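Local coordinates for uncharacterized protein (Bacteroides eggerthii DSM 20697, PDB 4ECO), which is of unknown function but is a leucine-rich repeat protein, probably one that binds other proteins through its curved repeat solenoid, at residues I310-N315 with G333-L338; E255-P260 with L277-C282; Q290-W295 with L317-V322; L360-I365 with F384-L389. All coordinates share one frame; numbering follows the deposited sequence.

Contact 1 of 4, residues I310-N315 with G333-L338; sequences IYIGYN and GMLECL
Glu336 bends its carboxylate across to the neighbouring chain, where Gly313 N donates to Glu336 OE2 at 2.9 Å, arriving from above the carboxylate plane. The second oxygen turns back to its own backbone: Leu338 N meets Glu336 OE1 at 3.0 Å, nearly in line with the C-O bond. Both carboxylate oxygens are thus held by buried backbone N-H groups. Chi1 (80°) puts CG of Glu336 between the backbone N and the carbonyl carbon and against the edge of the Tyr311 ring, 3.7 Å from Tyr311 CD1, and the kink at chi2 then turns the carboxylate toward Gly313. Along the same ring, the CE methyl of Met334, modelled as selenomethionine, approaches Tyr311 OH obliquely at 3.5 Å, while that hydroxyl is hydrogen-bonded to Arg142 O. On the other face of the strands, Ile310 CG2 and Leu335 CD1 lie side by side at 3.9 Å. Ile312 CG2 rests on Cys337 SG. Behind these side chains the backbones pair in parallel, Ile310 taking Met334 O and giving its own carbonyl to Glu336 N, followed by Ile312 N to Glu336 O; past the strand ends Tyr314 N still reaches Leu338 O at 2.7 Å. Helix 288-300 covers the aliphatic side through Trp295. Short parallel strands, one per coil, with aliphatic side chains turned into the core are characteristic of the leucine-rich repeat solenoid.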
loop_
_atom_site.group_PDB
_atom_site.type_symbol
_atom_site.label_atom_id
_atom_site.label_comp_id
_atom_site.label_asym_id
_atom_site.label_seq_id
_atom_site.Cartn_x
_atom_site.Cartn_y
_atom_site.Cartn_z
ATOM N N ILE A 310 -11.454 -1.774 -5.781
ATOM C CA ILE A 310 -12.092 -0.842 -4.853
ATOM C C ILE A 310 -11.011 -0.105 -4.042
ATOM O O ILE A 310 -10.242 -0.734 -3.309
ATOM C CB ILE A 310 -13.126 -1.538 -3.902
ATOM C CG1 ILE A 310 -14.264 -2.237 -4.687
ATOM C CG2 ILE A 310 -13.693 -0.526 -2.901
ATOM C CD1 ILE A 310 -15.290 -3.018 -3.869
ATOM N N TYR A 311 -10.951 1.217 -4.187
ATOM C CA TYR A 311 -10.094 2.069 -3.369
ATOM C C TYR A 311 -11.048 2.790 -2.424
ATOM O O TYR A 311 -11.810 3.650 -2.888
ATOM C CB TYR A 311 -9.214 3.036 -4.207
ATOM C CG TYR A 311 -8.196 2.390 -5.121
ATOM C CD1 TYR A 311 -7.096 1.709 -4.603
ATOM C CD2 TYR A 311 -8.288 2.521 -6.505
ATOM C CE1 TYR A 311 -6.145 1.125 -5.441
ATOM C CE2 TYR A 311 -7.324 1.977 -7.349
ATOM C CZ TYR A 311 -6.252 1.279 -6.813
ATOM O OH TYR A 311 -5.286 0.750 -7.639
ATOM N N ILE A 312 -11.111 2.371 -1.139
ATOM C CA ILE A 312 -12.086 2.982 -0.236
ATOM C C ILE A 312 -11.389 3.417 1.098
ATOM O O ILE A 312 -12.062 3.632 2.122
ATOM C CB ILE A 312 -13.327 2.045 -0.029
ATOM C CG1 ILE A 312 -14.513 2.781 0.628
ATOM C CG2 ILE A 312 -12.987 0.706 0.647
ATOM C CD1 ILE A 312 -15.884 2.329 0.194
ATOM N N GLY A 313 -10.069 3.626 1.032
ATOM C CA GLY A 313 -9.290 4.103 2.173
ATOM C C GLY A 313 -9.612 5.539 2.561
ATOM O O GLY A 313 -10.281 6.254 1.804
ATOM N N TYR A 314 -9.123 5.983 3.742
ATOM C CA TYR A 314 -9.340 7.335 4.291
ATOM C C TYR A 314 -10.865 7.657 4.371
ATOM O O TYR A 314 -11.330 8.697 3.918
ATOM C CB TYR A 314 -8.589 8.406 3.490
ATOM C CG TYR A 314 -7.082 8.276 3.531
ATOM C CD1 TYR A 314 -6.339 8.868 4.549
ATOM C CD2 TYR A 314 -6.390 7.618 2.516
ATOM C CE1 TYR A 314 -4.947 8.770 4.580
ATOM C CE2 TYR A 314 -5.000 7.500 2.550
ATOM C CZ TYR A 314 -4.284 8.098 3.574
ATOM O OH TYR A 314 -2.919 8.029 3.600
ATOM N N ASN A 315 -11.622 6.753 4.971
ATOM C CA ASN A 315 -13.051 6.911 5.088
ATOM C C ASN A 315 -13.480 6.592 6.522
ATOM O O ASN A 315 -12.612 6.440 7.390
ATOM C CB ASN A 315 -13.766 6.039 4.043
ATOM C CG ASN A 315 -13.867 6.700 2.691
ATOM O OD1 ASN A 315 -14.340 7.840 2.555
ATOM N ND2 ASN A 315 -13.515 5.968 1.647
ATOM N N GLY A 333 -11.026 -8.177 -7.185
ATOM C CA GLY A 333 -9.633 -8.602 -7.099
ATOM C C GLY A 333 -8.724 -7.719 -6.264
ATOM O O GLY A 333 -7.630 -8.142 -5.861
HETATM N N MSE A 334 -9.149 -6.474 -6.009
HETATM C CA MSE A 334 -8.341 -5.534 -5.219
HETATM C C MSE A 334 -9.216 -4.752 -4.256
HETATM O O MSE A 334 -10.225 -4.155 -4.660
HETATM C CB MSE A 334 -7.565 -4.572 -6.113
HETATM C CG MSE A 334 -6.394 -5.212 -6.842
HETATM SE SE MSE A 334 -5.530 -3.965 -8.084
HETATM C CE MSE A 334 -4.896 -2.583 -6.772
ATOM N N LEU A 335 -8.831 -4.784 -2.960
ATOM C CA LEU A 335 -9.542 -4.049 -1.919
ATOM C C LEU A 335 -8.553 -3.416 -0.971
ATOM O O LEU A 335 -7.630 -4.106 -0.490
ATOM C CB LEU A 335 -10.516 -4.964 -1.164
ATOM C CG LEU A 335 -11.314 -4.354 -0.018
ATOM C CD1 LEU A 335 -12.275 -3.236 -0.518
ATOM C CD2 LEU A 335 -12.055 -5.430 0.727
ATOM N N GLU A 336 -8.725 -2.098 -0.725
ATOM C CA GLU A 336 -7.908 -1.374 0.247
ATOM C C GLU A 336 -8.870 -0.517 1.081
ATOM O O GLU A 336 -9.761 0.144 0.523
ATOM C CB GLU A 336 -6.721 -0.577 -0.383
ATOM C CG GLU A 336 -6.994 0.784 -1.034
ATOM C CD GLU A 336 -7.212 1.978 -0.118
ATOM O OE1 GLU A 336 -6.850 1.897 1.077
ATOM O OE2 GLU A 336 -7.742 3.004 -0.599
ATOM N N CYS A 337 -8.728 -0.597 2.429
ATOM C CA CYS A 337 -9.536 0.141 3.408
ATOM C C CYS A 337 -8.627 0.839 4.426
ATOM O O CYS A 337 -9.008 0.971 5.594
ATOM C CB CYS A 337 -10.541 -0.769 4.110
ATOM S SG CYS A 337 -11.498 -1.821 3.007
ATOM N N LEU A 338 -7.439 1.285 3.992
ATOM C CA LEU A 338 -6.510 2.014 4.846
ATOM C C LEU A 338 -7.187 3.182 5.539
ATOM O O LEU A 338 -7.968 3.894 4.913
ATOM C CB LEU A 338 -5.342 2.550 4.020
ATOM C CG LEU A 338 -4.257 1.569 3.622
ATOM C CD1 LEU A 338 -3.510 2.087 2.412
ATOM C CD2 LEU A 338 -3.268 1.384 4.739
#

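Contact 2 of 4, residues E255-P260 with L277-C282; sequences EVYNCP and LINVAC
The carbonyl oxygen of Asn279 takes the N-H of Val256 at 2.8 Å between Val256 N and Asn279 O, with the hydrogen well aligned (161°), and Glu255 CA adds a C-H contact to the same oxygen. Beyond it the strands give way to loops, yet the pairing persists: Asn258 N binds Ala281 O at 3.0 Å, lying in the plane of that carbonyl, and the CA of Tyr257 leans on the same acceptor. Glu255 and Asn279 send their side chains the same way from a bridged pair of residues. Extended, with CG opposite the backbone N (chi1 171°), Glu255 lays its CG against Asn279 CB at 3.7 Å; its OE1 is hydrogen-bonded to His115, not to the nearby amide. Asn279 OD1 instead accepts a weak bond from Ala281 N at 3.3 Å, bridging the exit from the strand. Tyr257 runs alongside Asn279, its ring plane nearly perpendicular to the amide. Its CD1 meets Ala281 CB at 3.8 Å, and the sulfur of Cys282 sits obliquely beside the ring, SG to ring centroid 4.3 Å. At the far end a water donates to both Asn258 OD1 and Cys282 O, each at 2.7 Å from the water oxygen. Asn258 OD1 also accepts from Gly189 N, while ND2 donates to Asn215 OD1 and Gln187 O, linking several loops of the leucine-rich repeat array. The buried Asn258 amide is therefore satisfied by water and neighbouring loops, and the Glu255 carboxylate, facing His115, would probably be stabilised in its charged form.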
loop_
_atom_site.group_PDB
_atom_site.type_symbol
_atom_site.label_atom_id
_atom_site.label_comp_id
_atom_site.label_asym_id
_atom_site.label_seq_id
_atom_site.Cartn_x
_atom_site.Cartn_y
_atom_site.Cartn_z
ATOM N N GLU A 255 -13.620 7.558 -10.655
ATOM C CA GLU A 255 -13.036 8.060 -9.411
ATOM C C GLU A 255 -13.796 9.302 -8.920
ATOM O O GLU A 255 -14.033 10.239 -9.693
ATOM C CB GLU A 255 -11.556 8.368 -9.591
ATOM C CG GLU A 255 -10.964 9.100 -8.399
ATOM C CD GLU A 255 -9.464 9.296 -8.395
ATOM O OE1 GLU A 255 -8.732 8.299 -8.216
ATOM O OE2 GLU A 255 -9.019 10.454 -8.528
ATOM N N VAL A 256 -14.215 9.266 -7.641
ATOM C CA VAL A 256 -14.858 10.357 -6.886
ATOM C C VAL A 256 -14.041 10.460 -5.599
ATOM O O VAL A 256 -14.339 9.797 -4.607
ATOM C CB VAL A 256 -16.373 10.163 -6.651
ATOM C CG1 VAL A 256 -17.010 11.479 -6.227
ATOM C CG2 VAL A 256 -17.068 9.609 -7.892
ATOM N N TYR A 257 -12.937 11.197 -5.661
ATOM C CA TYR A 257 -11.934 11.229 -4.601
ATOM C C TYR A 257 -11.873 12.549 -3.878
ATOM O O TYR A 257 -11.839 13.603 -4.505
ATOM C CB TYR A 257 -10.557 10.936 -5.244
ATOM C CG TYR A 257 -9.349 11.100 -4.352
ATOM C CD1 TYR A 257 -8.863 10.035 -3.602
ATOM C CD2 TYR A 257 -8.610 12.283 -4.357
ATOM C CE1 TYR A 257 -7.709 10.161 -2.831
ATOM C CE2 TYR A 257 -7.472 12.430 -3.565
ATOM C CZ TYR A 257 -7.012 11.359 -2.817
ATOM O OH TYR A 257 -5.870 11.482 -2.058
ATOM N N ASN A 258 -11.754 12.471 -2.549
ATOM C CA ASN A 258 -11.587 13.599 -1.641
ATOM C C ASN A 258 -12.555 14.748 -1.976
ATOM O O ASN A 258 -12.118 15.839 -2.363
ATOM C CB ASN A 258 -10.127 14.074 -1.683
ATOM C CG ASN A 258 -9.729 15.060 -0.636
ATOM O OD1 ASN A 258 -10.341 15.169 0.424
ATOM N ND2 ASN A 258 -8.694 15.818 -0.921
ATOM N N CYS A 259 -13.872 14.489 -1.865
ATOM C CA CYS A 259 -14.880 15.529 -2.064
ATOM C C CYS A 259 -15.552 15.729 -0.696
ATOM O O CYS A 259 -16.417 14.937 -0.286
ATOM C CB CYS A 259 -15.845 15.163 -3.185
ATOM S SG CYS A 259 -15.061 14.997 -4.816
ATOM N N PRO A 260 -15.008 16.698 0.098
ATOM C CA PRO A 260 -15.415 16.845 1.509
ATOM C C PRO A 260 -16.880 17.160 1.769
ATOM O O PRO A 260 -17.333 16.896 2.896
ATOM C CB PRO A 260 -14.564 18.012 1.999
ATOM C CG PRO A 260 -14.174 18.741 0.789
ATOM C CD PRO A 260 -13.939 17.664 -0.222
ATOM N N LEU A 277 -13.148 -0.379 -12.029
ATOM C CA LEU A 277 -12.383 0.311 -10.982
ATOM C C LEU A 277 -13.262 1.416 -10.356
ATOM O O LEU A 277 -13.901 2.201 -11.077
ATOM C CB LEU A 277 -11.063 0.886 -11.557
ATOM C CG LEU A 277 -10.112 1.650 -10.611
ATOM C CD1 LEU A 277 -8.676 1.558 -11.101
ATOM C CD2 LEU A 277 -10.533 3.138 -10.438
ATOM N N ILE A 278 -13.266 1.488 -9.022
ATOM C CA ILE A 278 -13.988 2.533 -8.318
ATOM C C ILE A 278 -13.086 3.077 -7.211
ATOM O O ILE A 278 -12.699 2.341 -6.312
ATOM C CB ILE A 278 -15.396 2.141 -7.798
ATOM C CG1 ILE A 278 -16.079 3.369 -7.142
ATOM C CG2 ILE A 278 -15.381 0.897 -6.889
ATOM C CD1 ILE A 278 -17.505 3.255 -6.844
ATOM N N ASN A 279 -12.737 4.357 -7.299
ATOM C CA ASN A 279 -11.942 5.022 -6.286
ATOM C C ASN A 279 -12.842 6.032 -5.573
ATOM O O ASN A 279 -13.253 7.031 -6.165
ATOM C CB ASN A 279 -10.701 5.673 -6.915
ATOM C CG ASN A 279 -9.660 6.147 -5.932
ATOM O OD1 ASN A 279 -9.960 6.645 -4.845
ATOM N ND2 ASN A 279 -8.402 5.988 -6.297
ATOM N N VAL A 280 -13.201 5.739 -4.330
ATOM C CA VAL A 280 -14.078 6.601 -3.527
ATOM C C VAL A 280 -13.366 6.919 -2.205
ATOM O O VAL A 280 -14.009 7.083 -1.158
ATOM C CB VAL A 280 -15.513 6.015 -3.313
ATOM C CG1 VAL A 280 -16.360 6.155 -4.586
ATOM C CG2 VAL A 280 -15.472 4.557 -2.833
ATOM N N ALA A 281 -12.027 7.043 -2.277
ATOM C CA ALA A 281 -11.200 7.349 -1.115
ATOM C C ALA A 281 -11.328 8.832 -0.690
ATOM O O ALA A 281 -11.666 9.683 -1.516
ATOM C CB ALA A 281 -9.758 7.011 -1.417
ATOM N N CYS A 282 -11.067 9.122 0.599
ATOM C CA CYS A 282 -11.043 10.446 1.255
ATOM C C CYS A 282 -12.390 11.116 1.322
ATOM O O CYS A 282 -12.409 12.341 1.493
ATOM C CB CYS A 282 -10.039 11.404 0.614
ATOM S SG CYS A 282 -8.314 10.892 0.723
HETATM O O HOH W 1 -12.603 14.982 1.871
#

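Contact 3 of 4, residues Q290-W295 with L317-V322; sequences QLKDDW and LKTFPV
Aromatic contacts centre on Trp295, whose indole is covered on one face by the Pro321 ring. Pro321 CD stands 3.8 Å from the centroid of the six-membered ring, a CH-pi contact made over the face, and Pro321 CG continues to the start of the indole at Trp295 CG, 3.6 Å away. Phe320 meets the far end of the same group: Trp295 CZ3 approaches Phe320 CD1 to 3.5 Å with the two planes inclined at 56°, and Trp295 CH2 lies over one face of the phenyl ring. With CG opposite the backbone N (chi1 -177°), the indole is directed toward Phe320 and Pro321. In the leucine-rich repeat fold the strands line the concave side while helices and extended loops build the convex side; here helix 288-300 packs in that way on the loop leading from strand 309-311 to helix 323-326. Aliphatic contacts join the helix to the beginning of the loop. Leu317 CD1 touches the Trp295 edge, and the Leu291 and Leu317 side chains cross at about a right angle, Leu291 CD2 lying 3.8 Å from Leu317 CG. Toward the outside, the carbon chain of Lys292 lies alongside Thr319, Lys292 CD to Thr319 CG2 4.1 Å. Polar links come from the residues around the pair: Gln296 OE1 accepts both Lys292 NZ and Val322 N, the latter at the N-cap of helix 323-326, while Lys318 forms a salt bridge with Glu289.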
loop_
_atom_site.group_PDB
_atom_site.type_symbol
_atom_site.label_atom_id
_atom_site.label_comp_id
_atom_site.label_asym_id
_atom_site.label_seq_id
_atom_site.Cartn_x
_atom_site.Cartn_y
_atom_site.Cartn_z
ATOM N N GLN A 290 -23.573 5.299 6.038
ATOM C CA GLN A 290 -23.973 5.723 4.696
ATOM C C GLN A 290 -23.054 5.130 3.605
ATOM O O GLN A 290 -23.551 4.718 2.551
ATOM C CB GLN A 290 -23.982 7.270 4.604
ATOM C CG GLN A 290 -24.558 7.852 3.312
ATOM C CD GLN A 290 -25.941 7.341 2.995
ATOM O OE1 GLN A 290 -26.918 7.536 3.744
ATOM N NE2 GLN A 290 -26.044 6.652 1.881
ATOM N N LEU A 291 -21.726 5.097 3.852
ATOM C CA LEU A 291 -20.777 4.546 2.890
ATOM C C LEU A 291 -20.959 3.023 2.810
ATOM O O LEU A 291 -20.922 2.484 1.700
ATOM C CB LEU A 291 -19.345 4.934 3.254
ATOM C CG LEU A 291 -18.286 4.722 2.167
ATOM C CD1 LEU A 291 -18.503 5.643 0.991
ATOM C CD2 LEU A 291 -16.910 4.912 2.711
ATOM N N LYS A 292 -21.242 2.346 3.957
ATOM C CA LYS A 292 -21.510 0.902 4.019
ATOM C C LYS A 292 -22.733 0.586 3.157
ATOM O O LYS A 292 -22.722 -0.376 2.382
ATOM C CB LYS A 292 -21.720 0.442 5.483
ATOM C CG LYS A 292 -22.125 -1.040 5.679
ATOM C CD LYS A 292 -23.089 -1.216 6.851
ATOM C CE LYS A 292 -24.548 -1.426 6.450
ATOM N NZ LYS A 292 -24.835 -2.819 5.962
ATOM N N ASP A 293 -23.770 1.431 3.274
ATOM C CA ASP A 293 -25.023 1.333 2.531
ATOM C C ASP A 293 -24.815 1.593 1.020
ATOM O O ASP A 293 -25.367 0.844 0.212
ATOM C CB ASP A 293 -26.060 2.301 3.121
ATOM C CG ASP A 293 -26.623 1.843 4.466
ATOM O OD1 ASP A 293 -26.581 0.614 4.751
ATOM O OD2 ASP A 293 -27.153 2.703 5.214
ATOM N N ASP A 294 -23.991 2.596 0.646
ATOM C CA ASP A 294 -23.687 2.898 -0.762
ATOM C C ASP A 294 -22.886 1.743 -1.388
ATOM O O ASP A 294 -23.200 1.336 -2.518
ATOM C CB ASP A 294 -22.934 4.234 -0.920
ATOM C CG ASP A 294 -23.734 5.484 -0.584
ATOM O OD1 ASP A 294 -24.932 5.567 -1.000
ATOM O OD2 ASP A 294 -23.146 6.423 0.002
ATOM N N TRP A 295 -21.883 1.194 -0.640
ATOM C CA TRP A 295 -21.093 0.029 -1.070
ATOM C C TRP A 295 -22.040 -1.167 -1.265
ATOM O O TRP A 295 -21.989 -1.795 -2.336
ATOM C CB TRP A 295 -19.968 -0.292 -0.064
ATOM C CG TRP A 295 -19.033 -1.431 -0.418
ATOM C CD1 TRP A 295 -19.117 -2.275 -1.487
ATOM C CD2 TRP A 295 -17.892 -1.877 0.352
ATOM N NE1 TRP A 295 -18.096 -3.206 -1.445
ATOM C CE2 TRP A 295 -17.336 -2.990 -0.325
ATOM C CE3 TRP A 295 -17.289 -1.445 1.552
ATOM C CZ2 TRP A 295 -16.207 -3.677 0.158
ATOM C CZ3 TRP A 295 -16.161 -2.109 2.014
ATOM C CH2 TRP A 295 -15.633 -3.212 1.323
ATOM N N LEU A 317 -15.802 3.977 7.435
ATOM C CA LEU A 317 -16.429 2.650 7.535
ATOM C C LEU A 317 -16.209 1.985 8.886
ATOM O O LEU A 317 -15.063 1.888 9.318
ATOM C CB LEU A 317 -15.895 1.695 6.463
ATOM C CG LEU A 317 -16.224 1.964 5.018
ATOM C CD1 LEU A 317 -15.322 1.114 4.108
ATOM C CD2 LEU A 317 -17.700 1.714 4.744
ATOM N N LYS A 318 -17.287 1.525 9.551
ATOM C CA LYS A 318 -17.161 0.799 10.823
ATOM C C LYS A 318 -17.228 -0.703 10.556
ATOM O O LYS A 318 -16.744 -1.485 11.359
ATOM C CB LYS A 318 -18.213 1.236 11.858
ATOM C CG LYS A 318 -17.818 2.500 12.610
ATOM C CD LYS A 318 -18.989 3.015 13.406
ATOM C CE LYS A 318 -18.813 4.451 13.824
ATOM N NZ LYS A 318 -20.127 5.090 14.140
ATOM N N THR A 319 -17.778 -1.094 9.399
ATOM C CA THR A 319 -17.885 -2.490 8.949
ATOM C C THR A 319 -18.163 -2.490 7.438
ATOM O O THR A 319 -18.389 -1.435 6.849
ATOM C CB THR A 319 -18.975 -3.283 9.751
ATOM O OG1 THR A 319 -18.820 -4.701 9.562
ATOM C CG2 THR A 319 -20.395 -2.856 9.411
ATOM N N PHE A 320 -18.146 -3.686 6.835
ATOM C CA PHE A 320 -18.439 -3.947 5.428
ATOM C C PHE A 320 -19.899 -4.247 5.250
ATOM O O PHE A 320 -20.528 -4.678 6.224
ATOM C CB PHE A 320 -17.630 -5.183 4.937
ATOM C CG PHE A 320 -16.132 -5.082 4.788
ATOM C CD1 PHE A 320 -15.476 -3.867 4.963
ATOM C CD2 PHE A 320 -15.381 -6.193 4.438
ATOM C CE1 PHE A 320 -14.100 -3.772 4.799
ATOM C CE2 PHE A 320 -14.001 -6.096 4.280
ATOM C CZ PHE A 320 -13.369 -4.885 4.461
ATOM N N PRO A 321 -20.439 -4.189 3.999
ATOM C CA PRO A 321 -21.812 -4.671 3.766
ATOM C C PRO A 321 -21.968 -6.163 4.139
ATOM O O PRO A 321 -20.964 -6.884 4.287
ATOM C CB PRO A 321 -21.983 -4.469 2.257
ATOM C CG PRO A 321 -21.015 -3.399 1.910
ATOM C CD PRO A 321 -19.832 -3.740 2.729
ATOM N N VAL A 322 -23.223 -6.624 4.277
ATOM C CA VAL A 322 -23.615 -8.004 4.616
ATOM C C VAL A 322 -22.921 -9.021 3.666
ATOM O O VAL A 322 -22.746 -8.721 2.472
ATOM C CB VAL A 322 -25.158 -8.117 4.545
ATOM C CG1 VAL A 322 -25.639 -9.545 4.799
ATOM C CG2 VAL A 322 -25.814 -7.143 5.522
#

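Contact 4 of 4, residues L360-I365 with F384-L389; sequences LAYNQI and FAHNKL
Asn387 inserts its side chain into the curve of residues 360-365, starting with CB, which lies 3.5 Å from Ile365 O. CG follows on the side away from the carbonyl carbon (chi1 -74°) and comes near Ile365 CB at 3.9 Å. At the tip the two halves of the amide divide their work. OD1 accepts the N-H of Ile365, Ile365 N to Asn387 OD1 3.2 Å. ND2 donates in its amide plane to Leu360 O at 3.2 Å and, within its own turn, to Phe384 O at 2.9 Å. Leu360 O also receives Asn363 ND2, the two donors reaching it from opposite faces of the carbonyl plane, and the amides of Asn363 and Asn387 are nearly coplanar (9° apart). Asn363 ND2 in turn bonds to Cys337 O, and Phe384 O is bound by Asn412, so the same asparagine arrangement recurs from coil to coil. Around it, Tyr362 N and Asn363 N donate to Ala385 O and His386 O, and Lys388 N to Ile365 O. Outside the turn, the rings of Tyr362 and His386 form an offset stack, centroids 4.0 Å apart, which Tyr339 and Tyr411 extend at its two ends. On the inner side Leu360 CD1 touches Phe384 CE2. Each buried asparagine of this leucine-rich repeat motif thus uses both amide atoms to satisfy turn backbone groups that the parallel strands no longer pair, tying one coil to the next.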
loop_
_atom_site.group_PDB
_atom_site.type_symbol
_atom_site.label_atom_id
_atom_site.label_comp_id
_atom_site.label_asym_id
_atom_site.label_seq_id
_atom_site.Cartn_x
_atom_site.Cartn_y
_atom_site.Cartn_z
ATOM N N LEU A 360 -5.893 -3.864 4.713
ATOM C CA LEU A 360 -6.870 -3.483 5.746
ATOM C C LEU A 360 -6.175 -2.741 6.902
ATOM O O LEU A 360 -6.745 -2.609 7.992
ATOM C CB LEU A 360 -7.580 -4.748 6.263
ATOM C CG LEU A 360 -8.353 -5.592 5.225
ATOM C CD1 LEU A 360 -8.845 -6.889 5.824
ATOM C CD2 LEU A 360 -9.522 -4.825 4.633
ATOM N N ALA A 361 -4.951 -2.223 6.649
ATOM C CA ALA A 361 -4.167 -1.590 7.685
ATOM C C ALA A 361 -4.831 -0.325 8.218
ATOM O O ALA A 361 -5.621 0.315 7.523
ATOM C CB ALA A 361 -2.771 -1.283 7.187
ATOM N N TYR A 362 -4.528 -0.016 9.492
ATOM C CA TYR A 362 -4.941 1.162 10.217
ATOM C C TYR A 362 -6.460 1.198 10.409
ATOM O O TYR A 362 -7.174 2.090 9.924
ATOM C CB TYR A 362 -4.423 2.432 9.545
ATOM C CG TYR A 362 -2.917 2.549 9.588
ATOM C CD1 TYR A 362 -2.277 3.114 10.683
ATOM C CD2 TYR A 362 -2.129 2.099 8.530
ATOM C CE1 TYR A 362 -0.885 3.226 10.731
ATOM C CE2 TYR A 362 -0.730 2.177 8.581
ATOM C CZ TYR A 362 -0.116 2.767 9.674
ATOM O OH TYR A 362 1.254 2.916 9.724
ATOM N N ASN A 363 -6.927 0.232 11.192
ATOM C CA ASN A 363 -8.323 0.066 11.588
ATOM C C ASN A 363 -8.347 -0.498 13.021
ATOM O O ASN A 363 -7.355 -0.395 13.748
ATOM C CB ASN A 363 -9.078 -0.828 10.587
ATOM C CG ASN A 363 -9.406 -0.153 9.293
ATOM O OD1 ASN A 363 -10.323 0.639 9.217
ATOM N ND2 ASN A 363 -8.738 -0.521 8.231
ATOM N N GLN A 364 -9.468 -1.078 13.423
ATOM C CA GLN A 364 -9.621 -1.638 14.761
ATOM C C GLN A 364 -10.317 -3.009 14.646
ATOM O O GLN A 364 -11.153 -3.383 15.470
ATOM C CB GLN A 364 -10.389 -0.637 15.659
ATOM C CG GLN A 364 -9.573 0.612 16.052
ATOM C CD GLN A 364 -8.440 0.403 17.071
ATOM O OE1 GLN A 364 -8.666 0.386 18.271
ATOM N NE2 GLN A 364 -7.195 0.245 16.609
ATOM N N ILE A 365 -9.954 -3.743 13.581
ATOM C CA ILE A 365 -10.444 -5.084 13.259
ATOM C C ILE A 365 -9.924 -6.052 14.332
ATOM O O ILE A 365 -8.733 -6.026 14.639
ATOM C CB ILE A 365 -10.017 -5.488 11.821
ATOM C CG1 ILE A 365 -10.560 -4.474 10.791
ATOM C CG2 ILE A 365 -10.460 -6.912 11.486
ATOM C CD1 ILE A 365 -9.902 -4.506 9.399
ATOM N N PHE A 384 -2.532 -6.478 7.203
ATOM C CA PHE A 384 -3.510 -6.483 8.275
ATOM C C PHE A 384 -2.939 -5.684 9.434
ATOM O O PHE A 384 -3.423 -5.775 10.566
ATOM C CB PHE A 384 -3.839 -7.915 8.691
ATOM C CG PHE A 384 -4.334 -8.797 7.576
ATOM C CD1 PHE A 384 -3.438 -9.514 6.779
ATOM C CD2 PHE A 384 -5.703 -8.952 7.344
ATOM C CE1 PHE A 384 -3.898 -10.356 5.760
ATOM C CE2 PHE A 384 -6.164 -9.802 6.328
ATOM C CZ PHE A 384 -5.255 -10.512 5.557
ATOM N N ALA A 385 -1.881 -4.904 9.150
ATOM C CA ALA A 385 -1.168 -4.113 10.147
ATOM C C ALA A 385 -2.057 -3.039 10.806
ATOM O O ALA A 385 -2.997 -2.544 10.186
ATOM C CB ALA A 385 0.040 -3.461 9.521
ATOM N N HIS A 386 -1.743 -2.688 12.073
ATOM C CA HIS A 386 -2.396 -1.641 12.853
ATOM C C HIS A 386 -3.881 -1.905 12.974
ATOM O O HIS A 386 -4.704 -1.185 12.417
ATOM C CB HIS A 386 -2.128 -0.256 12.276
ATOM C CG HIS A 386 -0.694 0.148 12.351
ATOM N ND1 HIS A 386 -0.202 0.861 13.429
ATOM C CD2 HIS A 386 0.316 -0.088 11.482
ATOM C CE1 HIS A 386 1.081 1.058 13.170
ATOM N NE2 HIS A 386 1.444 0.497 12.013
ATOM N N ASN A 387 -4.208 -2.967 13.696
ATOM C CA ASN A 387 -5.562 -3.386 14.034
ATOM C C ASN A 387 -5.522 -3.956 15.437
ATOM O O ASN A 387 -4.551 -3.722 16.169
ATOM C CB ASN A 387 -6.140 -4.389 13.019
ATOM C CG ASN A 387 -6.540 -3.793 11.699
ATOM O OD1 ASN A 387 -7.575 -3.155 11.578
ATOM N ND2 ASN A 387 -5.780 -4.072 10.647
ATOM N N LYS A 388 -6.559 -4.702 15.812
ATOM C CA LYS A 388 -6.673 -5.304 17.126
ATOM C C LYS A 388 -6.849 -6.821 16.997
ATOM O O LYS A 388 -7.606 -7.396 17.757
ATOM C CB LYS A 388 -7.855 -4.661 17.884
ATOM C CG LYS A 388 -7.681 -3.172 18.201
ATOM C CD LYS A 388 -8.667 -2.699 19.292
ATOM C CE LYS A 388 -8.178 -2.963 20.695
ATOM N NZ LYS A 388 -9.122 -2.455 21.721
ATOM N N LEU A 389 -6.156 -7.468 16.037
ATOM C CA LEU A 389 -6.277 -8.911 15.787
ATOM C C LEU A 389 -5.755 -9.736 16.944
ATOM O O LEU A 389 -4.618 -9.517 17.368
ATOM C CB LEU A 389 -5.528 -9.340 14.519
ATOM C CG LEU A 389 -6.054 -8.905 13.156
ATOM C CD1 LEU A 389 -5.112 -9.390 12.067
ATOM C CD2 LEU A 389 -7.472 -9.425 12.895
#

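Contacts 2, 1 and 4 follow one another along the solenoid, whereas contact 3 lies behind contact 1, on the convex side. Contacts 1 and 2 are both fully buried and share a sheet, with Tyr311 bonded through its backbone to Ile278 and Val280. Contact 4, about 13 Å from contact 1 between centres, carries the pairing into turns: asparagine amides join the backbone bonds, and some side chains become exposed. Leu338 packing on Ala361 joins the two. Contact 3 differs in being almost wholly apolar across its segments; its Trp295 and Leu291 pack beneath contact 1, and Phe320 reaches Leu360 of contact 4.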